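Fiber protein (Raptor siadenovirus a, PDB 5FJL) forms the trimeric adenovirus fibre, whose C-terminal head domain, described here, probably attaches the virion to a host receptor during entry. Local coordinates at residues Val37-Gly42 and Asn53-Arg58; Leu110-Ser115 and His167-Leu172; Ala117-Ile122 and Glu130-Gln135; Ile122-Val127 and Thr157-His162. One frame throughout, in Å; residues are numbered along the deposited sequence.

Interaction 1 (Val37-Gly42 and Asn53-Arg58); sequences VSYSDG and NFRKTR
Arg55 lies against Asp41 along most of its length, the two facing each other as a non-hydrogen-bonded pair of the antiparallel strands 38-42 and 53-58. Arg55 CB sits 3.5 Å from Asp41 OD1, CG comes a little nearer to the same oxygen, and Arg55 CD closes to 3.2 Å from Asp41 OD1. The chain runs extended, CG anti to the backbone N (chi1 -178°), which carries the guanidinium past the carboxylate. Arg55 NE is again 3.5 Å from Asp41 OD1, and with CZ it lies beneath that oxygen, which stands over one guanidinium face. Arg55 NH1 is 3.3 Å from Asp41 OD2, a salt bridge of charges alone: the two planes are 77° apart and no N-H points at the oxygen. At the far end Arg55 NH2 reaches Tyr39 CB at 3.6 Å. On the same face Tyr39 lies beside Thr57, with Thr57 OG1 at its ring edge, and Tyr39 OH is hydrogen-bonded to Ser61 of the second subunit.

The other face carries Ser38, Ser40, Phe54, Lys56 and Arg58. Gly42, having no side chain, lets the Phe54 ring swing over it in a CH-pi contact, Gly42 CA 3.8 Å from the ring centroid. Arg58 brings the edge of its guanidinium to Ser40 CB. Six backbone bonds, paired at Ser38-Arg58, Ser40-Lys56 and Gly42-Phe54, complete the regular antiparallel beta hairpin of strands 38-45 and 51-59.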
loop_
_atom_site.group_PDB
_atom_site.type_symbol
_atom_site.label_atom_id
_atom_site.label_comp_id
_atom_site.label_asym_id
_atom_site.label_seq_id
_atom_site.Cartn_x
_atom_site.Cartn_y
_atom_site.Cartn_z
ATOM N N VAL A 37 21.386 -14.644 0.318
ATOM C CA VAL A 37 20.289 -14.319 1.295
ATOM C C VAL A 37 20.630 -14.796 2.722
ATOM O O VAL A 37 21.255 -15.852 2.919
ATOM C CB VAL A 37 18.907 -14.887 0.834
ATOM C CG1 VAL A 37 18.873 -16.417 0.871
ATOM C CG2 VAL A 37 17.756 -14.323 1.663
ATOM N N SER A 38 20.233 -14.004 3.712
ATOM C CA SER A 38 20.320 -14.415 5.113
ATOM C C SER A 38 19.062 -13.936 5.820
ATOM O O SER A 38 18.277 -13.181 5.239
ATOM C CB SER A 38 21.588 -13.867 5.776
ATOM O OG SER A 38 21.596 -12.451 5.809
ATOM N N TYR A 39 18.861 -14.431 7.038
ATOM C CA TYR A 39 17.626 -14.235 7.788
ATOM C C TYR A 39 17.989 -13.912 9.211
ATOM O O TYR A 39 18.997 -14.411 9.730
ATOM C CB TYR A 39 16.789 -15.519 7.755
ATOM C CG TYR A 39 16.569 -16.059 6.351
ATOM C CD1 TYR A 39 15.492 -15.608 5.573
ATOM C CD2 TYR A 39 17.458 -16.987 5.774
ATOM C CE1 TYR A 39 15.288 -16.078 4.280
ATOM C CE2 TYR A 39 17.265 -17.459 4.470
ATOM C CZ TYR A 39 16.168 -17.005 3.730
ATOM O OH TYR A 39 15.941 -17.462 2.445
ATOM N N SER A 40 17.216 -13.049 9.860
ATOM C CA SER A 40 17.376 -12.800 11.292
ATOM C C SER A 40 15.998 -12.706 11.926
ATOM O O SER A 40 15.094 -12.128 11.334
ATOM C CB SER A 40 18.131 -11.499 11.531
ATOM O OG SER A 40 18.317 -11.232 12.914
ATOM N N ASP A 41 15.844 -13.264 13.104
ATOM C CA ASP A 41 14.615 -13.180 13.877
ATOM C C ASP A 41 14.863 -12.200 14.992
ATOM O O ASP A 41 15.983 -12.072 15.506
ATOM C CB ASP A 41 14.240 -14.529 14.481
ATOM C CG ASP A 41 13.760 -15.530 13.433
ATOM O OD1 ASP A 41 13.249 -15.114 12.380
ATOM O OD2 ASP A 41 13.906 -16.745 13.661
ATOM N N GLY A 42 13.807 -11.502 15.397
ATOM C CA GLY A 42 13.879 -10.621 16.539
ATOM C C GLY A 42 12.509 -10.373 17.145
ATOM O O GLY A 42 11.498 -10.905 16.713
ATOM N N ASN A 53 6.910 -10.284 17.338
ATOM C CA ASN A 53 8.001 -11.033 16.715
ATOM C C ASN A 53 8.147 -10.585 15.292
ATOM O O ASN A 53 7.142 -10.237 14.625
ATOM C CB ASN A 53 7.690 -12.531 16.744
ATOM C CG ASN A 53 7.707 -13.068 18.146
ATOM O OD1 ASN A 53 8.712 -13.023 18.818
ATOM N ND2 ASN A 53 6.534 -13.406 18.645
ATOM N N PHE A 54 9.371 -10.561 14.793
ATOM C CA PHE A 54 9.587 -10.278 13.384
ATOM C C PHE A 54 10.688 -11.146 12.784
ATOM O O PHE A 54 11.517 -11.674 13.511
ATOM C CB PHE A 54 9.868 -8.792 13.191
ATOM C CG PHE A 54 11.138 -8.315 13.838
ATOM C CD1 PHE A 54 12.368 -8.448 13.207
ATOM C CD2 PHE A 54 11.097 -7.726 15.090
ATOM C CE1 PHE A 54 13.551 -8.001 13.821
ATOM C CE2 PHE A 54 12.268 -7.251 15.684
ATOM C CZ PHE A 54 13.483 -7.404 15.062
ATOM N N ARG A 55 10.666 -11.301 11.459
ATOM C CA ARG A 55 11.711 -11.987 10.718
ATOM C C ARG A 55 12.167 -11.122 9.589
ATOM O O ARG A 55 11.322 -10.670 8.807
ATOM C CB ARG A 55 11.228 -13.308 10.162
ATOM C CG ARG A 55 12.316 -14.073 9.417
ATOM C CD ARG A 55 12.037 -15.566 9.433
ATOM N NE ARG A 55 13.235 -16.326 9.104
ATOM C CZ ARG A 55 13.651 -17.438 9.722
ATOM N NH1 ARG A 55 12.981 -17.973 10.756
ATOM N NH2 ARG A 55 14.780 -18.026 9.303
ATOM N N LYS A 56 13.467 -10.854 9.505
ATOM C CA LYS A 56 14.080 -10.038 8.443
ATOM C C LYS A 56 14.721 -10.981 7.444
ATOM O O LYS A 56 15.410 -11.942 7.835
ATOM C CB LYS A 56 15.148 -9.140 9.024
ATOM C CG LYS A 56 14.647 -8.174 10.058
ATOM C CD LYS A 56 15.751 -7.336 10.656
ATOM C CE LYS A 56 16.176 -6.184 9.775
ATOM N NZ LYS A 56 16.916 -5.168 10.567
ATOM N N THR A 57 14.453 -10.755 6.168
ATOM C CA THR A 57 15.096 -11.441 5.054
ATOM C C THR A 57 15.946 -10.419 4.316
ATOM O O THR A 57 15.428 -9.421 3.820
ATOM C CB THR A 57 14.032 -12.042 4.111
ATOM O OG1 THR A 57 13.233 -12.982 4.834
ATOM C CG2 THR A 57 14.669 -12.744 2.919
ATOM N N ARG A 58 17.260 -10.661 4.233
ATOM C CA ARG A 58 18.182 -9.746 3.582
ATOM C C ARG A 58 18.580 -10.273 2.224
ATOM O O ARG A 58 19.126 -11.375 2.150
ATOM C CB ARG A 58 19.467 -9.611 4.383
ATOM C CG ARG A 58 19.278 -9.313 5.845
ATOM C CD ARG A 58 20.569 -8.794 6.479
ATOM N NE ARG A 58 20.326 -7.959 7.664
ATOM C CZ ARG A 58 19.714 -8.345 8.790
ATOM N NH1 ARG A 58 19.230 -9.576 8.931
ATOM N NH2 ARG A 58 19.568 -7.470 9.793
HETATM O O HOH W 1 20.864 -11.368 8.247
HETATM O O HOH W 2 11.139 -13.742 17.180
#

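Interaction 2 (Leu110-Ser115 and His167-Leu172); sequences LNTAPS and HPFLSL
Ser115 OG is held by two partners: it donates to Pro168 O at 2.8 Å and accepts a hydrogen bond from a water at the same distance. The bond to Pro168 is not directed at a lone pair, since the hydroxyl stands 51° out of the carbonyl plane. The water also takes the N-H of Leu170 and gives a weak bond to Ala113 O, bridging the backbones where they are too far apart to pair directly. Further along, Ala113 N donates to Leu170 O at 2.8 Å. In the fibre head this joins the loop leading into strand 115-122 to the C-terminal end of strand 160-171, next to the subunit interface: His167 ND1 is hydrogen-bonded to Pro114 O of the second subunit, and Ala113 packs on Pro168 of the third. Thr112 crosses the Phe169 side chain, its CG2 3.8 Å from Phe169 CB and its OG1 3.6 Å from Phe169 CD1, while Thr112 OG1 itself donates to Ala113 O. Phe136 meets the Phe169 ring edge-to-face. Ser171 OG, set beside its own backbone N (chi1 -53°), donates to Asn111 O at 2.6 Å and touches Thr112 CG2.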
loop_
_atom_site.group_PDB
_atom_site.type_symbol
_atom_site.label_atom_id
_atom_site.label_comp_id
_atom_site.label_asym_id
_atom_site.label_seq_id
_atom_site.Cartn_x
_atom_site.Cartn_y
_atom_site.Cartn_z
ATOM N N LEU A 110 14.860 -1.364 14.358
ATOM C CA LEU A 110 14.202 -1.732 13.109
ATOM C C LEU A 110 13.771 -0.438 12.441
ATOM O O LEU A 110 13.019 0.329 13.000
ATOM C CB LEU A 110 13.010 -2.667 13.361
ATOM C CG LEU A 110 12.225 -3.118 12.133
ATOM C CD1 LEU A 110 13.108 -3.779 11.086
ATOM C CD2 LEU A 110 11.094 -4.049 12.534
ATOM N N ASN A 111 14.309 -0.167 11.249
ATOM C CA ASN A 111 14.036 1.071 10.534
ATOM C C ASN A 111 13.522 0.687 9.166
ATOM O O ASN A 111 14.217 -0.032 8.459
ATOM C CB ASN A 111 15.331 1.851 10.357
ATOM C CG ASN A 111 15.894 2.287 11.676
ATOM O OD1 ASN A 111 15.279 3.083 12.354
ATOM N ND2 ASN A 111 16.997 1.697 12.073
ATOM N N THR A 112 12.292 1.102 8.843
ATOM C CA THR A 112 11.666 0.702 7.556
ATOM C C THR A 112 11.050 1.882 6.855
ATOM O O THR A 112 10.812 2.953 7.414
ATOM C CB THR A 112 10.547 -0.356 7.805
ATOM O OG1 THR A 112 9.384 0.259 8.369
ATOM C CG2 THR A 112 11.051 -1.500 8.672
ATOM N N ALA A 113 10.735 1.661 5.566
ATOM C CA ALA A 113 9.826 2.515 4.831
ATOM C C ALA A 113 8.389 2.226 5.294
ATOM O O ALA A 113 8.148 1.227 6.007
ATOM C CB ALA A 113 9.988 2.195 3.344
ATOM N N PRO A 114 7.419 3.060 4.945
ATOM C CA PRO A 114 6.040 2.808 5.352
ATOM C C PRO A 114 5.398 1.713 4.538
ATOM O O PRO A 114 5.687 1.595 3.339
ATOM C CB PRO A 114 5.315 4.124 5.083
ATOM C CG PRO A 114 6.002 4.605 3.904
ATOM C CD PRO A 114 7.477 4.322 4.169
ATOM N N SER A 115 4.517 0.961 5.168
ATOM C CA SER A 115 3.691 -0.061 4.487
ATOM C C SER A 115 2.238 0.108 4.857
ATOM O O SER A 115 1.885 0.607 5.915
ATOM C CB SER A 115 4.100 -1.498 4.836
ATOM O OG SER A 115 5.282 -1.801 4.159
ATOM N N HIS A 167 1.260 -5.036 4.395
ATOM C CA HIS A 167 2.247 -5.342 3.356
ATOM C C HIS A 167 3.631 -5.454 4.023
ATOM O O HIS A 167 3.916 -4.723 4.975
ATOM C CB HIS A 167 2.254 -4.241 2.285
ATOM C CG HIS A 167 3.087 -4.569 1.085
ATOM N ND1 HIS A 167 2.674 -5.447 0.107
ATOM C CD2 HIS A 167 4.338 -4.200 0.744
ATOM C CE1 HIS A 167 3.623 -5.587 -0.794
ATOM N NE2 HIS A 167 4.641 -4.823 -0.440
ATOM N N PRO A 168 4.512 -6.328 3.519
ATOM C CA PRO A 168 5.805 -6.461 4.167
ATOM C C PRO A 168 6.564 -5.135 4.249
ATOM O O PRO A 168 6.399 -4.239 3.418
ATOM C CB PRO A 168 6.533 -7.459 3.260
ATOM C CG PRO A 168 5.435 -8.314 2.724
ATOM C CD PRO A 168 4.323 -7.327 2.455
ATOM N N PHE A 169 7.445 -5.034 5.241
ATOM C CA PHE A 169 8.212 -3.825 5.460
ATOM C C PHE A 169 9.546 -3.848 4.724
ATOM O O PHE A 169 10.297 -4.817 4.887
ATOM C CB PHE A 169 8.450 -3.590 6.951
ATOM C CG PHE A 169 7.217 -3.347 7.738
ATOM C CD1 PHE A 169 6.690 -2.071 7.830
ATOM C CD2 PHE A 169 6.527 -4.384 8.331
ATOM C CE1 PHE A 169 5.553 -1.817 8.551
ATOM C CE2 PHE A 169 5.334 -4.161 9.037
ATOM C CZ PHE A 169 4.847 -2.849 9.144
ATOM N N LEU A 170 9.844 -2.819 3.941
ATOM C CA LEU A 170 11.073 -2.735 3.183
ATOM C C LEU A 170 12.038 -1.782 3.876
ATOM O O LEU A 170 11.638 -0.724 4.398
ATOM C CB LEU A 170 10.813 -2.255 1.746
ATOM C CG LEU A 170 10.416 -3.291 0.706
ATOM C CD1 LEU A 170 9.318 -4.227 1.124
ATOM C CD2 LEU A 170 10.088 -2.580 -0.612
ATOM N N SER A 171 13.320 -2.173 3.855
ATOM C CA SER A 171 14.404 -1.294 4.311
ATOM C C SER A 171 15.508 -1.349 3.260
ATOM O O SER A 171 15.849 -2.424 2.796
ATOM C CB SER A 171 14.985 -1.772 5.640
ATOM O OG SER A 171 14.017 -1.970 6.664
ATOM N N LEU A 172 15.995 -0.188 2.858
ATOM C CA LEU A 172 17.103 -0.086 1.894
ATOM C C LEU A 172 18.376 0.256 2.661
ATOM O O LEU A 172 18.383 1.241 3.395
ATOM C CB LEU A 172 16.785 0.987 0.840
ATOM C CG LEU A 172 15.704 0.716 -0.218
ATOM C CD1 LEU A 172 16.169 -0.350 -1.187
ATOM C CD2 LEU A 172 14.336 0.342 0.349
HETATM O O HOH W 3 7.842 -0.765 4.042
#

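Interaction 3 (Ala117-Ile122 and Glu130-Gln135); sequences ALCIFI and ELCMMQ
Met134 CE fills the hollow between Ala117 and Cys119, touching Ala117 CB and Cys119 SG at 3.7 Å each. These residues belong to the antiparallel beta hairpin of strands 115-122 and 127-138, whose strands twist strongly: their local directions are 118° apart, and bridged pairing runs from Ala117-Cys132 to Cys119-Glu130. The small Ala117 leaves room for the long methionine, which bends at its last torsion to bring the methyl group down onto both neighbours.

On this same face, in the conformer described, Cys132 SG meets the edge of the Phe121 ring in a sulfur-aromatic contact, 3.8 Å from Phe121 CE1 and in the ring plane. Glu130 passes Phe121 at about a right angle: Glu130 CG and the carboxylate lie against the CD1-CE1 side of the ring, with Glu130 OE2 3.7 Å from Phe121 CE1 and the ring and carboxylate planes 63° apart. The carboxylate continues to a salt bridge with Arg150, which also makes a cation-pi contact with Phe121. The ring is therefore bordered by a sulfur, an acid and a cation.

The opposite face holds Leu118 and Leu131. Leu118 CD1 touches Glu130 O (3.6 Å) and, in the conformers described, approaches Leu131 CD1 more loosely; both leucines continue into contacts with the second subunit. Four backbone bonds pin the strands together; the straightest runs from Cys119 N to Glu130 O, 2.9 Å long with 175° at the hydrogen.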
loop_
_atom_site.group_PDB
_atom_site.type_symbol
_atom_site.label_atom_id
_atom_site.label_comp_id
_atom_site.label_asym_id
_atom_site.label_seq_id
_atom_site.Cartn_x
_atom_site.Cartn_y
_atom_site.Cartn_z
ATOM N N ALA A 117 -1.486 -0.990 5.867
ATOM C CA ALA A 117 -2.147 -1.998 6.700
ATOM C C ALA A 117 -3.615 -1.788 6.724
ATOM O O ALA A 117 -4.077 -0.670 6.602
ATOM C CB ALA A 117 -1.663 -1.911 8.129
ATOM N N LEU A 118 -4.368 -2.879 6.904
ATOM C CA LEU A 118 -5.776 -2.833 7.275
ATOM C C LEU A 118 -5.850 -2.984 8.793
ATOM O O LEU A 118 -5.414 -4.016 9.317
ATOM C CB LEU A 118 -6.552 -3.982 6.622
ATOM C CG LEU A 118 -7.989 -4.112 7.160
ATOM C CD1 LEU A 118 -8.777 -2.855 6.872
ATOM C CD2 LEU A 118 -8.654 -5.333 6.580
ATOM N N CYS A 119 -6.348 -1.970 9.465
ATOM C CA CYS A 119 -6.460 -1.945 10.932
ATOM C C CYS A 119 -7.883 -1.757 11.342
ATOM O O CYS A 119 -8.710 -1.125 10.654
ATOM C CB CYS A 119 -5.646 -0.819 11.525
ATOM S SG CYS A 119 -3.863 -1.073 11.229
ATOM N N ILE A 120 -8.193 -2.267 12.541
ATOM C CA ILE A 120 -9.474 -2.072 13.188
ATOM C C ILE A 120 -9.201 -1.385 14.509
ATOM O O ILE A 120 -8.419 -1.884 15.309
ATOM C CB ILE A 120 -10.236 -3.392 13.402
ATOM C CG1 ILE A 120 -10.553 -4.069 12.050
ATOM C CG2 ILE A 120 -11.516 -3.153 14.178
ATOM C CD1 ILE A 120 -10.925 -5.518 12.190
ATOM N N PHE A 121 -9.807 -0.226 14.713
ATOM C CA PHE A 121 -9.704 0.521 15.965
ATOM C C PHE A 121 -10.997 0.378 16.724
ATOM O O PHE A 121 -12.057 0.677 16.196
ATOM C CB PHE A 121 -9.394 2.020 15.727
ATOM C CG PHE A 121 -8.064 2.242 15.052
ATOM C CD1 PHE A 121 -7.964 2.280 13.661
ATOM C CD2 PHE A 121 -6.904 2.424 15.794
ATOM C CE1 PHE A 121 -6.739 2.455 13.047
ATOM C CE2 PHE A 121 -5.681 2.613 15.159
ATOM C CZ PHE A 121 -5.607 2.602 13.787
ATOM N N ILE A 122 -10.885 -0.113 17.954
ATOM C CA ILE A 122 -12.027 -0.257 18.861
ATOM C C ILE A 122 -11.964 0.854 19.887
ATOM O O ILE A 122 -10.966 0.992 20.602
ATOM C CB ILE A 122 -11.992 -1.617 19.587
ATOM C CG1 ILE A 122 -11.830 -2.777 18.605
ATOM C CG2 ILE A 122 -13.201 -1.761 20.493
ATOM C CD1 ILE A 122 -12.940 -2.961 17.649
ATOM N N GLU A 130 -10.154 0.526 8.714
ATOM C CA GLU A 130 -9.514 1.480 7.792
ATOM C C GLU A 130 -8.165 1.046 7.327
ATOM O O GLU A 130 -7.450 0.329 7.996
ATOM C CB GLU A 130 -9.388 2.852 8.383
ATOM C CG GLU A 130 -8.783 2.898 9.730
ATOM C CD GLU A 130 -8.898 4.292 10.419
ATOM O OE1 GLU A 130 -9.944 4.745 10.908
ATOM O OE2 GLU A 130 -7.849 4.887 10.509
ATOM N N LEU A 131 -7.784 1.526 6.128
ATOM C CA LEU A 131 -6.410 1.398 5.669
ATOM C C LEU A 131 -5.608 2.530 6.292
ATOM O O LEU A 131 -6.050 3.669 6.367
ATOM C CB LEU A 131 -6.255 1.370 4.112
ATOM C CG LEU A 131 -6.507 0.002 3.423
ATOM C CD1 LEU A 131 -7.982 -0.385 3.493
ATOM C CD2 LEU A 131 -6.033 -0.002 1.977
ATOM N N CYS A 132 -4.409 2.167 6.708
ATOM C CA CYS A 132 -3.458 3.084 7.384
ATOM C C CYS A 132 -2.092 2.827 6.833
ATOM O O CYS A 132 -1.886 1.809 6.158
ATOM C CB CYS A 132 -3.370 2.812 8.897
ATOM S SG CYS A 132 -4.918 2.966 9.799
ATOM N N MET A 133 -1.127 3.688 7.102
ATOM C CA MET A 133 0.271 3.365 6.820
ATOM C C MET A 133 1.007 3.237 8.132
ATOM O O MET A 133 0.699 3.944 9.104
ATOM C CB MET A 133 0.925 4.369 5.933
ATOM C CG MET A 133 0.256 4.422 4.534
ATOM S SD MET A 133 1.294 5.075 3.239
ATOM C CE MET A 133 2.191 3.549 2.841
ATOM N N MET A 134 1.936 2.324 8.181
ATOM C CA MET A 134 2.780 2.181 9.374
ATOM C C MET A 134 4.210 2.031 9.021
ATOM O O MET A 134 4.574 1.582 7.942
ATOM C CB MET A 134 2.262 1.157 10.276
ATOM C CG MET A 134 2.124 -0.170 9.715
ATOM S SD MET A 134 1.395 -1.356 10.908
ATOM C CE MET A 134 -0.204 -0.758 11.345
ATOM N N GLN A 135 5.066 2.449 9.951
ATOM C CA GLN A 135 6.486 2.517 9.678
ATOM C C GLN A 135 7.261 2.343 10.970
ATOM O O GLN A 135 6.886 2.930 11.969
ATOM C CB GLN A 135 6.799 3.909 9.091
ATOM C CG GLN A 135 8.187 4.140 8.643
ATOM C CD GLN A 135 8.306 5.393 7.790
ATOM O OE1 GLN A 135 7.350 6.167 7.645
ATOM N NE2 GLN A 135 9.427 5.517 7.156
#

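Interaction 4 (Ile122-Val127 and Thr157-His162); sequences ITTDHV and TIQYMH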
loop_
_atom_site.group_PDB
_atom_site.type_symbol
_atom_site.label_atom_id
_atom_site.label_comp_id
_atom_site.label_asym_id
_atom_site.label_seq_id
_atom_site.Cartn_x
_atom_site.Cartn_y
_atom_site.Cartn_z
ATOM N N ILE A 122 -10.885 -0.113 17.954
ATOM C CA ILE A 122 -12.027 -0.257 18.861
ATOM C C ILE A 122 -11.964 0.854 19.887
ATOM O O ILE A 122 -10.966 0.992 20.602
ATOM C CB ILE A 122 -11.992 -1.617 19.587
ATOM C CG1 ILE A 122 -11.830 -2.777 18.605
ATOM C CG2 ILE A 122 -13.201 -1.761 20.493
ATOM C CD1 ILE A 122 -12.940 -2.961 17.649
ATOM N N THR A 123 -13.026 1.666 19.947
ATOM C CA THR A 123 -13.198 2.644 21.000
ATOM C C THR A 123 -14.391 2.183 21.859
ATOM O O THR A 123 -15.056 1.197 21.528
ATOM C CB THR A 123 -13.432 4.054 20.455
ATOM O OG1 THR A 123 -14.676 4.098 19.788
ATOM C CG2 THR A 123 -12.285 4.473 19.483
ATOM N N THR A 124 -14.675 2.895 22.943
ATOM C CA THR A 124 -15.846 2.519 23.740
ATOM C C THR A 124 -17.108 2.508 22.901
ATOM O O THR A 124 -17.943 1.576 23.020
ATOM C CB THR A 124 -16.010 3.499 24.923
ATOM O OG1 THR A 124 -14.860 3.416 25.765
ATOM C CG2 THR A 124 -17.266 3.167 25.713
ATOM N N ASP A 125 -17.289 3.499 22.015
ATOM C CA ASP A 125 -18.516 3.627 21.268
ATOM C C ASP A 125 -18.495 3.134 19.866
ATOM O O ASP A 125 -19.559 2.967 19.262
ATOM C CB ASP A 125 -18.953 5.097 21.244
ATOM C CG ASP A 125 -19.419 5.607 22.611
ATOM O OD1 ASP A 125 -19.657 4.837 23.568
ATOM O OD2 ASP A 125 -19.596 6.852 22.709
ATOM N N HIS A 126 -17.311 2.937 19.258
ATOM C CA HIS A 126 -17.242 2.697 17.814
ATOM C C HIS A 126 -16.224 1.640 17.416
ATOM O O HIS A 126 -15.341 1.281 18.192
ATOM C CB HIS A 126 -16.907 4.016 17.040
ATOM C CG HIS A 126 -17.959 5.057 17.176
ATOM N ND1 HIS A 126 -17.815 6.168 17.974
ATOM C CD2 HIS A 126 -19.208 5.106 16.670
ATOM C CE1 HIS A 126 -18.926 6.884 17.919
ATOM N NE2 HIS A 126 -19.775 6.270 17.120
ATOM N N VAL A 127 -16.351 1.180 16.181
ATOM C CA VAL A 127 -15.405 0.309 15.528
ATOM C C VAL A 127 -15.060 0.986 14.219
ATOM O O VAL A 127 -15.959 1.266 13.393
ATOM C CB VAL A 127 -15.971 -1.076 15.245
ATOM C CG1 VAL A 127 -14.959 -1.951 14.499
ATOM C CG2 VAL A 127 -16.338 -1.764 16.544
ATOM N N THR A 157 -10.837 7.590 22.783
ATOM C CA THR A 157 -9.722 6.805 23.315
ATOM C C THR A 157 -9.666 5.433 22.638
ATOM O O THR A 157 -10.683 4.752 22.493
ATOM C CB THR A 157 -9.905 6.615 24.830
ATOM O OG1 THR A 157 -9.879 7.928 25.429
ATOM C CG2 THR A 157 -8.847 5.775 25.459
ATOM N N ILE A 158 -8.458 5.064 22.222
ATOM C CA ILE A 158 -8.240 3.719 21.688
ATOM C C ILE A 158 -8.325 2.710 22.833
ATOM O O ILE A 158 -7.597 2.824 23.810
ATOM C CB ILE A 158 -6.871 3.612 21.019
ATOM C CG1 ILE A 158 -6.745 4.578 19.827
ATOM C CG2 ILE A 158 -6.574 2.182 20.598
ATOM C CD1 ILE A 158 -5.310 4.719 19.352
ATOM N N GLN A 159 -9.213 1.727 22.675
ATOM C CA GLN A 159 -9.195 0.540 23.505
ATOM C C GLN A 159 -8.269 -0.506 22.896
ATOM O O GLN A 159 -7.377 -1.013 23.571
ATOM C CB GLN A 159 -10.614 0.011 23.716
ATOM C CG GLN A 159 -11.578 1.036 24.297
ATOM C CD GLN A 159 -11.235 1.502 25.696
ATOM O OE1 GLN A 159 -10.681 0.772 26.493
ATOM N NE2 GLN A 159 -11.530 2.770 25.980
ATOM N N TYR A 160 -8.458 -0.798 21.604
ATOM C CA TYR A 160 -7.603 -1.721 20.885
ATOM C C TYR A 160 -7.341 -1.235 19.475
ATOM O O TYR A 160 -8.220 -0.608 18.888
ATOM C CB TYR A 160 -8.196 -3.149 20.806
ATOM C CG TYR A 160 -8.379 -3.737 22.175
ATOM C CD1 TYR A 160 -7.325 -4.394 22.794
ATOM C CD2 TYR A 160 -9.559 -3.572 22.852
ATOM C CE1 TYR A 160 -7.467 -4.885 24.087
ATOM C CE2 TYR A 160 -9.719 -4.055 24.134
ATOM C CZ TYR A 160 -8.667 -4.710 24.735
ATOM O OH TYR A 160 -8.796 -5.193 26.052
ATOM N N MET A 161 -6.162 -1.596 18.972
ATOM C CA MET A 161 -5.913 -1.561 17.518
ATOM C C MET A 161 -5.573 -2.950 17.087
ATOM O O MET A 161 -4.580 -3.495 17.575
ATOM C CB MET A 161 -4.765 -0.618 17.163
ATOM C CG MET A 161 -4.449 -0.588 15.668
ATOM S SD MET A 161 -2.998 0.392 15.188
ATOM C CE MET A 161 -1.698 -0.681 15.701
ATOM N N HIS A 162 -6.321 -3.475 16.133
ATOM C CA HIS A 162 -6.027 -4.776 15.557
ATOM C C HIS A 162 -5.430 -4.589 14.171
ATOM O O HIS A 162 -6.086 -3.991 13.330
ATOM C CB HIS A 162 -7.287 -5.633 15.447
ATOM C CG HIS A 162 -8.019 -5.823 16.745
ATOM N ND1 HIS A 162 -7.485 -6.554 17.782
ATOM C CD2 HIS A 162 -9.228 -5.385 17.169
ATOM C CE1 HIS A 162 -8.358 -6.577 18.783
ATOM N NE2 HIS A 162 -9.410 -5.870 18.446
HETATM O O HOH W 4 -12.748 4.618 24.033
#
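Backbone hydrogen bonds centre on Ile122. Its N donates to Tyr160 O at 2.9 Å, while Ile122 O accepts two bonds, from Gln159 N at 2.8 Å and from Tyr160 N at 3.2 Å. The first arrives nearly along the carbonyl and the second in its plane, on a lone pair. Gln159 and Tyr160 thus both face one residue, a classic beta bulge.

Water supplies the next polar link: one molecule accepts from Thr124 N and Gln159 NE2 and donates to Thr157 O. Gln159 is folded at chi2 (-64°), which brings its amide back over the loop to this water. Within the loop, Thr123 OG1 accepts from His126 N, an ST motif, and is also bonded to Glu156, as is His126 ND1.

Looser contacts are fewer. Ile122 CG1 lies 3.9 Å from His162 NE2 and 4.3 Å from Tyr160 CB; His162 ND1 is hydrogen-bonded to Thr85. Thr123 CG2 makes a methyl-to-carbonyl contact, 3.4 Å from Thr157 O.

The contact is therefore held chiefly by polar groups: two N-H groups satisfy the Ile122 carbonyl, and the water joins Thr124 N and Thr157 O to the Gln159 amide.

In the fold
Interaction 1 is a surface hairpin, rich in charge and hydroxyls, whereas interactions 2 and 3 are buried and interaction 4 is partly so. Interactions 2 and 4 both use strand 160-171, at its C-terminal and N-terminal ends, with centres about 26 Å apart on opposite sides of the chain's centre. Interaction 3 lies between them: it shares Ile122 with interaction 4, and its Met134 and Gln135 bond to Ser115 and Thr112 of interaction 2. Regular strand pairing holds 1 and 3, the latter with sulfur and apolar packing; 2 and 4 rely on a few irregular bonds and water bridges, and 2 also on serine hydroxyls. Interactions 1, 2 and 3 touch neighbouring subunits; interaction 4 touches none in the trimer.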